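Local coordinates for intergenic-region protein (Escherichia coli CFT073, PDB 2WJ9) that is an ArdB-type antirestriction protein that probably inhibits host restriction enzymes, at residues S131-I137 against Y166-E172; C140-S145 against H159-R164. All blocks are in the same frame, centred on the assembly; numbering follows the deposited sequence.

How the contacts relate
Both contacts join the same pair of helices, 132-151 and 154-168, which run antiparallel as a hairpin. Contact 2 lies nearer the turn and is nested along the chain inside the loop closed by contact 1. Their centres are about 12 Å apart, and packing continues from one to the other: A167 CB lies 4.0 Å from L141 CD1 as an apolar link, and the backbone I137 O lies 3.9 Å from L163 CD2. The character changes along the hairpin, since contact 1 adds polar bonds around the start of helix 132-151 whereas contact 2 has no hydrogen bond between its segments. Contact 2, centred about 6 Å from the chain centre, also lies against the second subunit.

Contact 1. Residues S131-I137 against Y166-E172; sequences SPEAAGI and YALQHPE
E172 reaches from the end of the loop after helix 154-168 to S131, and its side chain can be followed outward atom by atom. E172 CB rests against the methyl of A134, 4.1 Å from A134 CB. The chain then runs extended beyond CG (chi2 177°) and brings the carboxylate to the first residue of the opposing segment. There OE1 takes the backbone N-H of S131 on its syn lone pair, with S131 N to E172 OE1 at 2.8 Å and a nearly straight 168°. E172 OE2 accepts from S131 OG, also on the syn side, in a short bond of 2.5 Å. Two bonds to one residue fix the rotation of the carboxylate. S131 OG in turn accepts from A134 N at 3.2 Å, so E172 steadies a helix cap as a second-shell partner.

Alongside, E133 OE1 meets the edge of the H170 imidazole. H170 NE2 donates to E133 OE1 at 2.9 Å and 177°, almost exactly in its ring plane but from above the plane of the carboxylate. H170 ND1 accepts from E172 N, which ties the ring at both nitrogens and indicates that NE2 carries the proton. I137 CD1 rests against both rings, obliquely, 3.6 Å from Y166 CE2 and 3.7 Å from H170 CD2.

S131 and E172 are themselves N-cap residues, of helices 132-151 and 173-180. The site is thus a serine N-cap held by a glutamate, joined to a His-carboxylate hydrogen bond, where three helix ends converge.

Contact 2. Residues C140-S145 against H159-R164; sequences CLMTYS and HYYRLR
L141 and L163 meet at the middle of this interface, their side chains crossing with L141 CD2 3.6 Å from L163 CG. The same methyl, L141 CD2, also touches the helix backbone, 3.5 Å from R164 N, and lies near the ring of Y160. L163 keeps CG anti to its backbone N (chi1 -175°), which extends CD2 across the gap to C140 CB at 3.5 Å and to Y144 CE2 at 3.8 Å; the Y144 and L163 side chains run at about a right angle.

Y160 fills the other flank. Its ring offers one face to S145 CB in the conformer described here, a CH-pi contact 4.0 Å from the ring centroid and 24° off the normal, while Y144 CB approaches its edge. Here the backbones come closest, the CA atoms of Y144 and Y160 being 5.4 Å apart. Y144 CD2 lies beside the carbonyl oxygen of H159, and the Y144 and H159 rings pair obliquely.

A second shell anchors the polar ends of these side chains: Y144 OH bonds to the carbonyl of A103, H159 NE2 to that of H63, and Y160 OH to that of E40 of the second subunit, while R164 bonds through NE to T41 O of that subunit and forms a salt bridge with its D165.

The axes of segments 140-145 and 159-164 approach to 9.1 Å at 157°, the nearly antiparallel packing of a helical hairpin. Around it, F104 of strand 103-107 packs on C140, Y144 and L163, V77 of helix 73-84 covers C140, and I176 and I180 of helix 173-180 lie against L141.

Contact 1. Residues S131-I137 against Y166-E172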
ATOM      1  N   SER B 131       5.261  13.898 -18.473  1.00 28.68           N
ATOM      2  CA  SER B 131       6.382  14.706 -17.981  1.00 28.30           C
ATOM      3  C   SER B 131       7.555  13.825 -17.545  1.00 28.17           C
ATOM      4  O   SER B 131       7.363  12.647 -17.215  1.00 27.92           O
ATOM      5  CB  SER B 131       5.948  15.587 -16.805  1.00 28.26           C
ATOM      6  OG  SER B 131       5.581  14.806 -15.679  1.00 27.79           O
ATOM      7  N   PRO B 132       8.782  14.375 -17.570  1.00 28.37           N
ATOM      8  CA  PRO B 132       9.905  13.660 -16.947  1.00 28.57           C
ATOM      9  C   PRO B 132       9.633  13.174 -15.511  1.00 29.07           C
ATOM     10  O   PRO B 132       9.972  12.020 -15.201  1.00 28.44           O
ATOM     11  CB  PRO B 132      11.037  14.688 -17.009  1.00 28.61           C
ATOM     12  CG  PRO B 132      10.736  15.467 -18.260  1.00 28.31           C
ATOM     13  CD  PRO B 132       9.235  15.613 -18.240  1.00 28.21           C
ATOM     14  N   GLU B 133       9.020  14.008 -14.662  1.00 29.90           N
ATOM     15  CA  GLU B 133       8.653  13.570 -13.286  1.00 30.12           C
ATOM     16  C   GLU B 133       7.799  12.308 -13.310  1.00 29.53           C
ATOM     17  O   GLU B 133       8.088  11.340 -12.594  1.00 29.46           O
ATOM     18  CB  GLU B 133       7.894  14.637 -12.440  1.00 30.99           C
ATOM     19  CG  GLU B 133       7.886  14.278 -10.891  1.00 33.19           C
ATOM     20  CD  GLU B 133       6.625  14.660 -10.065  1.00 36.05           C
ATOM     21  OE1 GLU B 133       5.623  15.159 -10.613  1.00 34.86           O
ATOM     22  OE2 GLU B 133       6.648  14.439  -8.813  1.00 39.19           O
ATOM     23  N   ALA B 134       6.731  12.330 -14.106  1.00 28.62           N
ATOM     24  CA  ALA B 134       5.801  11.195 -14.167  1.00 28.23           C
ATOM     25  C   ALA B 134       6.467   9.911 -14.686  1.00 27.91           C
ATOM     26  O   ALA B 134       6.207   8.816 -14.173  1.00 27.43           O
ATOM     27  CB  ALA B 134       4.574  11.545 -14.998  1.00 27.90           C
ATOM     28  N   ALA B 135       7.322  10.050 -15.702  1.00 27.47           N
ATOM     29  CA  ALA B 135       8.137   8.927 -16.189  1.00 27.72           C
ATOM     30  C   ALA B 135       8.976   8.276 -15.079  1.00 27.67           C
ATOM     31  O   ALA B 135       9.020   7.047 -14.958  1.00 27.41           O
ATOM     32  CB  ALA B 135       9.037   9.387 -17.328  1.00 27.26           C
ATOM     33  N   GLY B 136       9.640   9.102 -14.272  1.00 27.68           N
ATOM     34  CA  GLY B 136      10.417   8.612 -13.135  1.00 27.82           C
ATOM     35  C   GLY B 136       9.572   7.859 -12.110  1.00 27.79           C
ATOM     36  O   GLY B 136       9.988   6.812 -11.587  1.00 27.66           O
ATOM     37  N   ILE B 137       8.386   8.388 -11.814  1.00 27.40           N
ATOM     38  CA  ILE B 137       7.448   7.697 -10.916  1.00 27.64           C
ATOM     39  C   ILE B 137       7.102   6.310 -11.488  1.00 27.64           C
ATOM     40  O   ILE B 137       7.178   5.299 -10.783  1.00 27.84           O
ATOM     41  CB  ILE B 137       6.179   8.544 -10.662  1.00 27.29           C
ATOM     42  CG1 ILE B 137       6.532   9.800  -9.839  1.00 27.70           C
ATOM     43  CG2 ILE B 137       5.124   7.711  -9.961  1.00 27.44           C
ATOM     44  CD1 ILE B 137       5.408  10.827  -9.746  1.00 27.90           C
ATOM     45  N   TYR B 166       0.682   7.833  -4.210  1.00 29.97           N
ATOM     46  CA  TYR B 166       1.106   9.119  -4.779  1.00 29.99           C
ATOM     47  C   TYR B 166       0.754   9.214  -6.274  1.00 29.88           C
ATOM     48  O   TYR B 166       0.279  10.267  -6.742  1.00 29.85           O
ATOM     49  CB  TYR B 166       2.607   9.326  -4.557  1.00 30.17           C
ATOM     50  CG  TYR B 166       3.130  10.674  -4.999  1.00 30.01           C
ATOM     51  CD1 TYR B 166       2.700  11.848  -4.389  1.00 31.17           C
ATOM     52  CD2 TYR B 166       4.081  10.780  -6.009  1.00 28.99           C
ATOM     53  CE1 TYR B 166       3.187  13.083  -4.783  1.00 31.01           C
ATOM     54  CE2 TYR B 166       4.567  12.009  -6.410  1.00 30.37           C
ATOM     55  CZ  TYR B 166       4.122  13.161  -5.793  1.00 31.02           C
ATOM     56  OH  TYR B 166       4.602  14.397  -6.183  1.00 32.70           O
ATOM     57  N   ALA B 167       0.963   8.111  -7.007  1.00 29.85           N
ATOM     58  CA  ALA B 167       0.607   8.032  -8.435  1.00 29.69           C
ATOM     59  C   ALA B 167      -0.901   8.171  -8.641  1.00 29.67           C
ATOM     60  O   ALA B 167      -1.347   8.834  -9.584  1.00 29.20           O
ATOM     61  CB  ALA B 167       1.099   6.722  -9.043  1.00 29.52           C
ATOM     62  N   LEU B 168      -1.683   7.558  -7.745  1.00 29.27           N
ATOM     63  CA  LEU B 168      -3.140   7.612  -7.843  1.00 29.40           C
ATOM     64  C   LEU B 168      -3.686   9.023  -7.628  1.00 29.00           C
ATOM     65  O   LEU B 168      -4.784   9.322  -8.083  1.00 29.84           O
ATOM     66  CB  LEU B 168      -3.798   6.614  -6.873  1.00 29.28           C
ATOM     67  CG  LEU B 168      -3.666   5.139  -7.287  1.00 30.00           C
ATOM     68  CD1 LEU B 168      -4.088   4.192  -6.149  1.00 30.28           C
ATOM     69  CD2 LEU B 168      -4.471   4.850  -8.544  1.00 30.27           C
ATOM     70  N   GLN B 169      -2.927   9.878  -6.941  1.00 28.93           N
ATOM     71  CA  GLN B 169      -3.325  11.271  -6.703  1.00 28.84           C
ATOM     72  C   GLN B 169      -2.721  12.255  -7.717  1.00 28.59           C
ATOM     73  O   GLN B 169      -3.048  13.442  -7.695  1.00 28.24           O
ATOM     74  CB  GLN B 169      -2.924  11.712  -5.289  1.00 29.03           C
ATOM     75  CG  GLN B 169      -3.641  10.960  -4.158  1.00 28.65           C
ATOM     76  CD  GLN B 169      -3.333  11.504  -2.773  1.00 29.88           C
ATOM     77  OE1 GLN B 169      -2.586  12.475  -2.607  1.00 29.06           O
ATOM     78  NE2 GLN B 169      -3.935  10.885  -1.759  1.00 29.44           N
ATOM     79  N   HIS B 170      -1.844  11.757  -8.589  1.00 28.30           N
ATOM     80  CA  HIS B 170      -1.027  12.603  -9.484  1.00 28.44           C
ATOM     81  C   HIS B 170      -1.846  13.118 -10.671  1.00 28.49           C
ATOM     82  O   HIS B 170      -2.704  12.400 -11.172  1.00 28.59           O
ATOM     83  CB  HIS B 170       0.172  11.789  -9.990  1.00 28.66           C
ATOM     84  CG  HIS B 170       1.292  12.620 -10.541  1.00 28.66           C
ATOM     85  ND1 HIS B 170       1.324  13.057 -11.848  1.00 28.88           N
ATOM     86  CD2 HIS B 170       2.440  13.061  -9.971  1.00 29.88           C
ATOM     87  CE1 HIS B 170       2.427  13.756 -12.052  1.00 28.94           C
ATOM     88  NE2 HIS B 170       3.120  13.780 -10.927  1.00 30.06           N
ATOM     89  N   PRO B 171      -1.586  14.365 -11.126  1.00 28.48           N
ATOM     90  CA  PRO B 171      -2.281  14.893 -12.312  1.00 28.59           C
ATOM     91  C   PRO B 171      -2.143  14.029 -13.565  1.00 28.48           C
ATOM     92  O   PRO B 171      -3.030  14.042 -14.410  1.00 28.59           O
ATOM     93  CB  PRO B 171      -1.621  16.256 -12.555  1.00 28.89           C
ATOM     94  CG  PRO B 171      -0.899  16.596 -11.320  1.00 29.04           C
ATOM     95  CD  PRO B 171      -0.653  15.346 -10.540  1.00 28.55           C
ATOM     96  N   GLU B 172      -1.033  13.301 -13.669  1.00 28.59           N
ATOM     97  CA  GLU B 172      -0.772  12.393 -14.792  1.00 28.72           C
ATOM     98  C   GLU B 172      -0.972  10.917 -14.424  1.00 29.08           C
ATOM     99  O   GLU B 172      -0.351  10.031 -15.017  1.00 29.05           O
ATOM    100  CB  GLU B 172       0.646  12.626 -15.323  1.00 28.62           C
ATOM    101  CG  GLU B 172       0.870  14.045 -15.809  1.00 28.94           C
ATOM    102  CD  GLU B 172       2.285  14.275 -16.266  1.00 29.65           C
ATOM    103  OE1 GLU B 172       2.632  13.837 -17.388  1.00 29.67           O
ATOM    104  OE2 GLU B 172       3.048  14.906 -15.507  1.00 29.50           O
TER

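Contact 2. Residues C140-S145 against H159-R164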
ATOM      1  N   CYS B 140      10.051   3.820 -11.211  1.00 27.47           N
ATOM      2  CA  CYS B 140      10.178   3.356  -9.827  1.00 27.82           C
ATOM      3  C   CYS B 140       9.093   2.338  -9.429  1.00 28.16           C
ATOM      4  O   CYS B 140       9.375   1.350  -8.735  1.00 27.35           O
ATOM      5  CB  CYS B 140      10.187   4.547  -8.859  1.00 28.09           C
ATOM      6  SG  CYS B 140      11.670   5.615  -8.960  1.00 28.18           S
ATOM      7  N   LEU B 141       7.857   2.579  -9.849  1.00 27.90           N
ATOM      8  CA  LEU B 141       6.780   1.608  -9.598  1.00 28.48           C
ATOM      9  C   LEU B 141       7.099   0.221 -10.155  1.00 28.18           C
ATOM     10  O   LEU B 141       6.915  -0.783  -9.465  1.00 28.81           O
ATOM     11  CB  LEU B 141       5.441   2.113 -10.141  1.00 28.78           C
ATOM     12  CG  LEU B 141       4.838   3.284  -9.356  1.00 28.99           C
ATOM     13  CD1 LEU B 141       3.678   3.928 -10.127  1.00 30.63           C
ATOM     14  CD2 LEU B 141       4.391   2.829  -7.935  1.00 30.69           C
ATOM     15  N   MET B 142       7.559   0.170 -11.404  1.00 27.97           N
ATOM     16  CA  MET B 142       7.920  -1.090 -12.062  0.50 28.07           C
ATOM     17  C   MET B 142       9.065  -1.776 -11.320  1.00 27.91           C
ATOM     18  O   MET B 142       9.055  -2.999 -11.115  1.00 28.03           O
ATOM     19  CB  MET B 142       8.345  -0.822 -13.512  0.50 27.99           C
ATOM     20  CG  MET B 142       7.254  -0.224 -14.386  0.50 29.07           C
ATOM     21  SD  MET B 142       5.864  -1.344 -14.627  0.50 31.01           S
ATOM     22  CE  MET B 142       6.515  -2.511 -15.823  0.50 30.09           C
ATOM     23  N   THR B 143      10.059  -0.981 -10.925  1.00 27.68           N
ATOM     24  CA  THR B 143      11.213  -1.489 -10.165  1.00 27.61           C
ATOM     25  C   THR B 143      10.774  -2.123  -8.834  1.00 27.86           C
ATOM     26  O   THR B 143      11.150  -3.257  -8.528  1.00 27.73           O
ATOM     27  CB  THR B 143      12.230  -0.359  -9.869  1.00 27.83           C
ATOM     28  OG1 THR B 143      12.662   0.218 -11.108  1.00 28.07           O
ATOM     29  CG2 THR B 143      13.443  -0.904  -9.091  1.00 27.63           C
ATOM     30  N   TYR B 144       9.968  -1.397  -8.066  1.00 27.62           N
ATOM     31  CA  TYR B 144       9.551  -1.853  -6.732  1.00 28.03           C
ATOM     32  C   TYR B 144       8.673  -3.116  -6.792  1.00 27.98           C
ATOM     33  O   TYR B 144       8.839  -4.049  -5.993  1.00 28.49           O
ATOM     34  CB  TYR B 144       8.816  -0.742  -5.955  1.00 27.42           C
ATOM     35  CG  TYR B 144       9.587   0.551  -5.663  1.00 27.86           C
ATOM     36  CD1 TYR B 144      10.954   0.685  -5.948  1.00 27.20           C
ATOM     37  CD2 TYR B 144       8.933   1.647  -5.061  1.00 26.81           C
ATOM     38  CE1 TYR B 144      11.640   1.885  -5.666  1.00 27.20           C
ATOM     39  CE2 TYR B 144       9.610   2.837  -4.788  1.00 27.36           C
ATOM     40  CZ  TYR B 144      10.951   2.954  -5.095  1.00 27.74           C
ATOM     41  OH  TYR B 144      11.636   4.119  -4.837  1.00 29.76           O
ATOM     42  N   SER B 145       7.733  -3.143  -7.726  1.00 28.40           N
ATOM     43  CA  SER B 145       6.828  -4.285  -7.861  0.50 28.55           C
ATOM     44  C   SER B 145       7.585  -5.548  -8.286  1.00 28.37           C
ATOM     45  O   SER B 145       7.375  -6.622  -7.727  1.00 28.44           O
ATOM     46  CB  SER B 145       5.688  -3.973  -8.839  0.50 28.41           C
ATOM     47  OG  SER B 145       6.163  -3.438 -10.065  0.50 29.58           O
ATOM     48  N   HIS B 159       6.925  -0.037   0.041  1.00 28.56           N
ATOM     49  CA  HIS B 159       7.389   1.030  -0.862  1.00 29.09           C
ATOM     50  C   HIS B 159       6.532   1.112  -2.142  1.00 28.86           C
ATOM     51  O   HIS B 159       6.174   2.207  -2.590  1.00 28.94           O
ATOM     52  CB  HIS B 159       8.881   0.873  -1.205  1.00 29.37           C
ATOM     53  CG  HIS B 159       9.798   1.577  -0.249  1.00 30.45           C
ATOM     54  ND1 HIS B 159       9.760   2.942  -0.051  1.00 30.87           N
ATOM     55  CD2 HIS B 159      10.777   1.108   0.563  1.00 31.26           C
ATOM     56  CE1 HIS B 159      10.662   3.281   0.854  1.00 30.07           C
ATOM     57  NE2 HIS B 159      11.299   2.188   1.239  1.00 29.23           N
ATOM     58  N   TYR B 160       6.188  -0.039  -2.720  1.00 28.59           N
ATOM     59  CA  TYR B 160       5.311  -0.060  -3.890  1.00 29.53           C
ATOM     60  C   TYR B 160       3.933   0.549  -3.606  1.00 29.59           C
ATOM     61  O   TYR B 160       3.475   1.424  -4.344  1.00 29.88           O
ATOM     62  CB  TYR B 160       5.146  -1.484  -4.429  1.00 29.26           C
ATOM     63  CG  TYR B 160       4.202  -1.559  -5.621  1.00 29.80           C
ATOM     64  CD1 TYR B 160       4.561  -0.996  -6.836  1.00 30.59           C
ATOM     65  CD2 TYR B 160       2.950  -2.153  -5.520  1.00 32.32           C
ATOM     66  CE1 TYR B 160       3.710  -1.032  -7.932  1.00 31.46           C
ATOM     67  CE2 TYR B 160       2.080  -2.209  -6.625  1.00 32.17           C
ATOM     68  CZ  TYR B 160       2.472  -1.638  -7.830  1.00 31.79           C
ATOM     69  OH  TYR B 160       1.629  -1.680  -8.940  1.00 32.19           O
ATOM     70  N   TYR B 161       3.277   0.099  -2.533  1.00 29.34           N
ATOM     71  CA  TYR B 161       1.942   0.620  -2.185  1.00 29.10           C
ATOM     72  C   TYR B 161       1.992   2.137  -1.882  1.00 28.65           C
ATOM     73  O   TYR B 161       1.101   2.890  -2.263  1.00 28.93           O
ATOM     74  CB  TYR B 161       1.317  -0.162  -1.008  1.00 29.36           C
ATOM     75  CG  TYR B 161       0.683  -1.496  -1.388  1.00 29.40           C
ATOM     76  CD1 TYR B 161       1.197  -2.693  -0.915  1.00 30.04           C
ATOM     77  CD2 TYR B 161      -0.453  -1.556  -2.202  1.00 31.51           C
ATOM     78  CE1 TYR B 161       0.625  -3.917  -1.259  1.00 29.69           C
ATOM     79  CE2 TYR B 161      -1.032  -2.782  -2.546  1.00 30.81           C
ATOM     80  CZ  TYR B 161      -0.480  -3.952  -2.076  1.00 30.78           C
ATOM     81  OH  TYR B 161      -1.030  -5.173  -2.402  1.00 30.34           O
ATOM     82  N   ARG B 162       3.051   2.586  -1.225  1.00 29.36           N
ATOM     83  CA  ARG B 162       3.162   4.000  -0.840  1.00 29.03           C
ATOM     84  C   ARG B 162       3.348   4.926  -2.051  1.00 29.75           C
ATOM     85  O   ARG B 162       2.694   5.966  -2.155  1.00 30.22           O
ATOM     86  CB  ARG B 162       4.264   4.185   0.204  1.00 29.24           C
ATOM     87  CG  ARG B 162       3.817   3.685   1.578  1.00 28.05           C
ATOM     88  CD  ARG B 162       4.927   3.662   2.599  1.00 28.79           C
ATOM     89  NE  ARG B 162       4.395   3.355   3.926  1.00 29.22           N
ATOM     90  CZ  ARG B 162       5.131   3.121   5.006  1.00 29.24           C
ATOM     91  NH1 ARG B 162       6.458   3.136   4.940  1.00 28.71           N
ATOM     92  NH2 ARG B 162       4.523   2.870   6.160  1.00 29.08           N
ATOM     93  N   LEU B 163       4.219   4.535  -2.969  1.00 29.84           N
ATOM     94  CA  LEU B 163       4.389   5.280  -4.230  1.00 29.80           C
ATOM     95  C   LEU B 163       3.160   5.174  -5.146  1.00 29.80           C
ATOM     96  O   LEU B 163       2.790   6.153  -5.811  1.00 29.80           O
ATOM     97  CB  LEU B 163       5.656   4.827  -4.964  1.00 29.91           C
ATOM     98  CG  LEU B 163       6.033   5.597  -6.240  1.00 29.07           C
ATOM     99  CD1 LEU B 163       6.299   7.076  -5.944  1.00 29.71           C
ATOM    100  CD2 LEU B 163       7.243   4.929  -6.916  1.00 29.03           C
ATOM    101  N   ARG B 164       2.539   3.993  -5.196  1.00 29.95           N
ATOM    102  CA  ARG B 164       1.300   3.799  -5.947  1.00 29.76           C
ATOM    103  C   ARG B 164       0.225   4.800  -5.512  1.00 29.61           C
ATOM    104  O   ARG B 164      -0.460   5.367  -6.348  1.00 29.16           O
ATOM    105  CB  ARG B 164       0.795   2.347  -5.819  1.00 29.85           C
ATOM    106  CG  ARG B 164      -0.557   2.027  -6.480  1.00 30.33           C
ATOM    107  CD  ARG B 164      -0.846   0.523  -6.305  1.00 30.47           C
ATOM    108  NE  ARG B 164      -2.173   0.065  -6.720  1.00 31.87           N
ATOM    109  CZ  ARG B 164      -3.194  -0.228  -5.912  1.00 33.18           C
ATOM    110  NH1 ARG B 164      -3.101  -0.083  -4.593  1.00 32.33           N
ATOM    111  NH2 ARG B 164      -4.330  -0.672  -6.433  1.00 34.81           N
TER